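Local coordinates for protein acyl-CoA dehydrogenase (Bacillus subtilis, PDB 5LNX) that catalyses the FAD-dependent oxidation of saturated acyl-CoA thioesters to 2,3-dehydroacyl-CoA, passing the electrons to an acceptor, at residues Gly115-Ala120 with Ala161-Thr166. Sequence-based numbering, arbitrary orientation.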
ATOM      1  N   GLY D 115     -27.103 -26.956  20.165  1.00 42.69           N
ATOM      2  CA  GLY D 115     -25.705 -27.413  20.044  1.00 41.38           C
ATOM      3  C   GLY D 115     -25.503 -28.898  20.294  1.00 38.82           C
ATOM      4  O   GLY D 115     -24.388 -29.396  20.242  1.00 37.00           O
ATOM      5  N   ASP D 116     -26.592 -29.623  20.553  1.00 45.13           N
ATOM      6  CA  ASP D 116     -26.563 -31.106  20.542  1.00 46.93           C
ATOM      7  C   ASP D 116     -26.108 -31.650  19.186  1.00 38.74           C
ATOM      8  O   ASP D 116     -25.453 -32.686  19.119  1.00 32.82           O
ATOM      9  CB  ASP D 116     -27.942 -31.695  20.866  1.00 54.95           C
ATOM     10  CG  ASP D 116     -27.926 -33.227  20.914  1.00 61.60           C
ATOM     11  OD1 ASP D 116     -27.162 -33.804  21.728  1.00 66.36           O
ATOM     12  OD2 ASP D 116     -28.668 -33.852  20.128  1.00 63.11           O
ATOM     13  N   HIS D 117     -26.455 -30.915  18.128  1.00 36.93           N
ATOM     14  CA  HIS D 117     -25.973 -31.172  16.769  1.00 34.63           C
ATOM     15  C   HIS D 117     -25.195 -30.013  16.169  1.00 31.69           C
ATOM     16  O   HIS D 117     -25.509 -28.849  16.399  1.00 33.33           O
ATOM     17  CB  HIS D 117     -27.138 -31.452  15.839  1.00 36.56           C
ATOM     18  CG  HIS D 117     -27.589 -32.875  15.837  1.00 34.15           C
ATOM     19  ND1 HIS D 117     -28.521 -33.344  14.940  1.00 36.69           N
ATOM     20  CD2 HIS D 117     -27.222 -33.934  16.591  1.00 33.59           C
ATOM     21  CE1 HIS D 117     -28.734 -34.629  15.161  1.00 37.75           C
ATOM     22  NE2 HIS D 117     -27.950 -35.014  16.152  1.00 38.85           N
ATOM     23  N   LEU D 118     -24.187 -30.368  15.385  1.00 29.28           N
ATOM     24  CA  LEU D 118     -23.284 -29.417  14.737  1.00 32.60           C
ATOM     25  C   LEU D 118     -23.434 -29.430  13.206  1.00 40.17           C
ATOM     26  O   LEU D 118     -23.542 -30.494  12.571  1.00 40.08           O
ATOM     27  CB  LEU D 118     -21.824 -29.736  15.078  1.00 34.23           C
ATOM     28  CG  LEU D 118     -20.791 -28.738  14.520  1.00 33.66           C
ATOM     29  CD1 LEU D 118     -20.762 -27.477  15.364  1.00 34.46           C
ATOM     30  CD2 LEU D 118     -19.398 -29.359  14.413  1.00 33.33           C
ATOM     31  N   GLY D 119     -23.315 -28.238  12.625  1.00 39.05           N
ATOM     32  CA  GLY D 119     -23.687 -27.965  11.246  1.00 34.72           C
ATOM     33  C   GLY D 119     -22.489 -27.720  10.342  1.00 32.76           C
ATOM     34  O   GLY D 119     -21.467 -27.185  10.761  1.00 26.04           O
ATOM     35  N   ALA D 120     -22.664 -28.055   9.068  1.00 32.90           N
ATOM     36  CA  ALA D 120     -21.614 -27.920   8.079  1.00 35.42           C
ATOM     37  C   ALA D 120     -22.271 -27.505   6.758  1.00 37.41           C
ATOM     38  O   ALA D 120     -23.482 -27.601   6.633  1.00 35.20           O
ATOM     39  CB  ALA D 120     -20.912 -29.240   7.889  1.00 37.99           C
ATOM     40  N   ALA D 161     -19.265 -32.602  12.381  1.00 24.60           N
ATOM     41  CA  ALA D 161     -20.603 -32.199  12.012  1.00 25.50           C
ATOM     42  C   ALA D 161     -21.565 -33.386  11.873  1.00 29.10           C
ATOM     43  O   ALA D 161     -21.187 -34.463  11.398  1.00 22.74           O
ATOM     44  CB  ALA D 161     -20.586 -31.383  10.741  1.00 26.41           C
ATOM     45  N   ASP D 162     -22.810 -33.134  12.302  1.00 32.93           N
ATOM     46  CA  ASP D 162     -23.927 -34.091  12.261  1.00 34.01           C
ATOM     47  C   ASP D 162     -24.825 -33.873  11.036  1.00 37.06           C
ATOM     48  O   ASP D 162     -25.386 -34.825  10.471  1.00 37.93           O
ATOM     49  CB  ASP D 162     -24.791 -33.955  13.530  1.00 33.29           C
ATOM     50  CG  ASP D 162     -24.007 -34.176  14.805  1.00 34.30           C
ATOM     51  OD1 ASP D 162     -23.750 -35.352  15.151  1.00 37.29           O
ATOM     52  OD2 ASP D 162     -23.634 -33.173  15.456  1.00 34.13           O
ATOM     53  N   ILE D 163     -24.995 -32.603  10.682  1.00 35.88           N
ATOM     54  CA  ILE D 163     -25.764 -32.186   9.516  1.00 35.11           C
ATOM     55  C   ILE D 163     -24.830 -31.486   8.530  1.00 31.55           C
ATOM     56  O   ILE D 163     -24.071 -30.593   8.922  1.00 28.06           O
ATOM     57  CB  ILE D 163     -26.870 -31.174   9.912  1.00 36.99           C
ATOM     58  CG1 ILE D 163     -27.944 -31.831  10.782  1.00 39.93           C
ATOM     59  CG2 ILE D 163     -27.412 -30.439   8.690  1.00 38.00           C
ATOM     60  CD1 ILE D 163     -28.899 -32.784  10.100  1.00 40.09           C
ATOM     61  N   TYR D 164     -24.923 -31.866   7.253  1.00 27.48           N
ATOM     62  CA  TYR D 164     -24.203 -31.174   6.162  1.00 26.90           C
ATOM     63  C   TYR D 164     -25.170 -30.655   5.088  1.00 25.26           C
ATOM     64  O   TYR D 164     -25.727 -31.429   4.312  1.00 19.28           O
ATOM     65  CB  TYR D 164     -23.160 -32.076   5.493  1.00 27.43           C
ATOM     66  CG  TYR D 164     -22.073 -32.618   6.385  1.00 28.73           C
ATOM     67  CD1 TYR D 164     -22.350 -33.621   7.303  1.00 33.11           C
ATOM     68  CD2 TYR D 164     -20.747 -32.213   6.249  1.00 30.28           C
ATOM     69  CE1 TYR D 164     -21.357 -34.160   8.118  1.00 32.25           C
ATOM     70  CE2 TYR D 164     -19.743 -32.757   7.053  1.00 31.81           C
ATOM     71  CZ  TYR D 164     -20.061 -33.732   7.982  1.00 31.96           C
ATOM     72  OH  TYR D 164     -19.103 -34.266   8.808  1.00 36.27           O
ATOM     73  N   ILE D 165     -25.322 -29.330   5.029  1.00 25.76           N
ATOM     74  CA  ILE D 165     -26.080 -28.676   3.953  1.00 24.69           C
ATOM     75  C   ILE D 165     -25.274 -28.790   2.666  1.00 25.27           C
ATOM     76  O   ILE D 165     -24.212 -28.176   2.519  1.00 20.44           O
ATOM     77  CB  ILE D 165     -26.382 -27.190   4.234  1.00 24.29           C
ATOM     78  CG1 ILE D 165     -27.085 -27.005   5.575  1.00 26.77           C
ATOM     79  CG2 ILE D 165     -27.202 -26.600   3.108  1.00 23.26           C
ATOM     80  CD1 ILE D 165     -28.187 -28.004   5.901  1.00 26.98           C
ATOM     81  N   THR D 166     -25.765 -29.645   1.769  1.00 28.18           N
ATOM     82  CA  THR D 166     -24.963 -30.154   0.661  1.00 28.43           C
ATOM     83  C   THR D 166     -25.604 -29.798  -0.647  1.00 27.71           C
ATOM     84  O   THR D 166     -26.810 -29.997  -0.839  1.00 28.54           O
ATOM     85  CB  THR D 166     -24.782 -31.696   0.703  1.00 30.82           C
ATOM     86  OG1 THR D 166     -24.390 -32.105   2.012  1.00 34.18           O
ATOM     87  CG2 THR D 166     -23.689 -32.148  -0.283  1.00 31.37           C
TER
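Gly119 and Ala120 pair in parallel with Ile163 and Tyr164, placing the short strand 119-120 at the edge of a four-stranded mixed sheet in the β-domain of the acyl-CoA dehydrogenase fold. This joins the chain leaving helix 102-114 of the N-terminal domain to strand 163-169 of the middle domain. The backbone bonds begin at Leu118 O, which accepts two N-H groups: Asp162 N at 2.8 Å and, almost straight at 175°, Ile163 N. Further along, Ile163 O receives a weak, strongly bent bond from Ala120 N, and Ala120 O takes Ile165 N at 3.0 Å.

Asp162 extends the pairing with its side chain. Its CG stands beside its own backbone N (chi1 -58°), which brings OD2 within 2.9 Å of Leu118 N, where the anti lone pair accepts the bond. Leu118 is thus held at both its N-H and its carbonyl by one residue. The same carboxylate stacks against the His117 imidazole, their planes 18° apart, while Asp162 CB lies over the ring face in a CH-pi contact. OD1 turns to Lys186 in a long, weak ion pair.

Apolar packing gathers around Ala120, whose side chain lies about 7 Å from the bound FAD, in keeping with its place just ahead of the cofactor-lining Phe121. The Tyr164 ring carries Ala161 CB over one face, offset toward the rim, and its hydroxyl is hydrogen-bonded to Gly159 N. Ala120 CB packs against both, 3.6 Å from Ala161 CB and 3.4 Å from Tyr164 CD2.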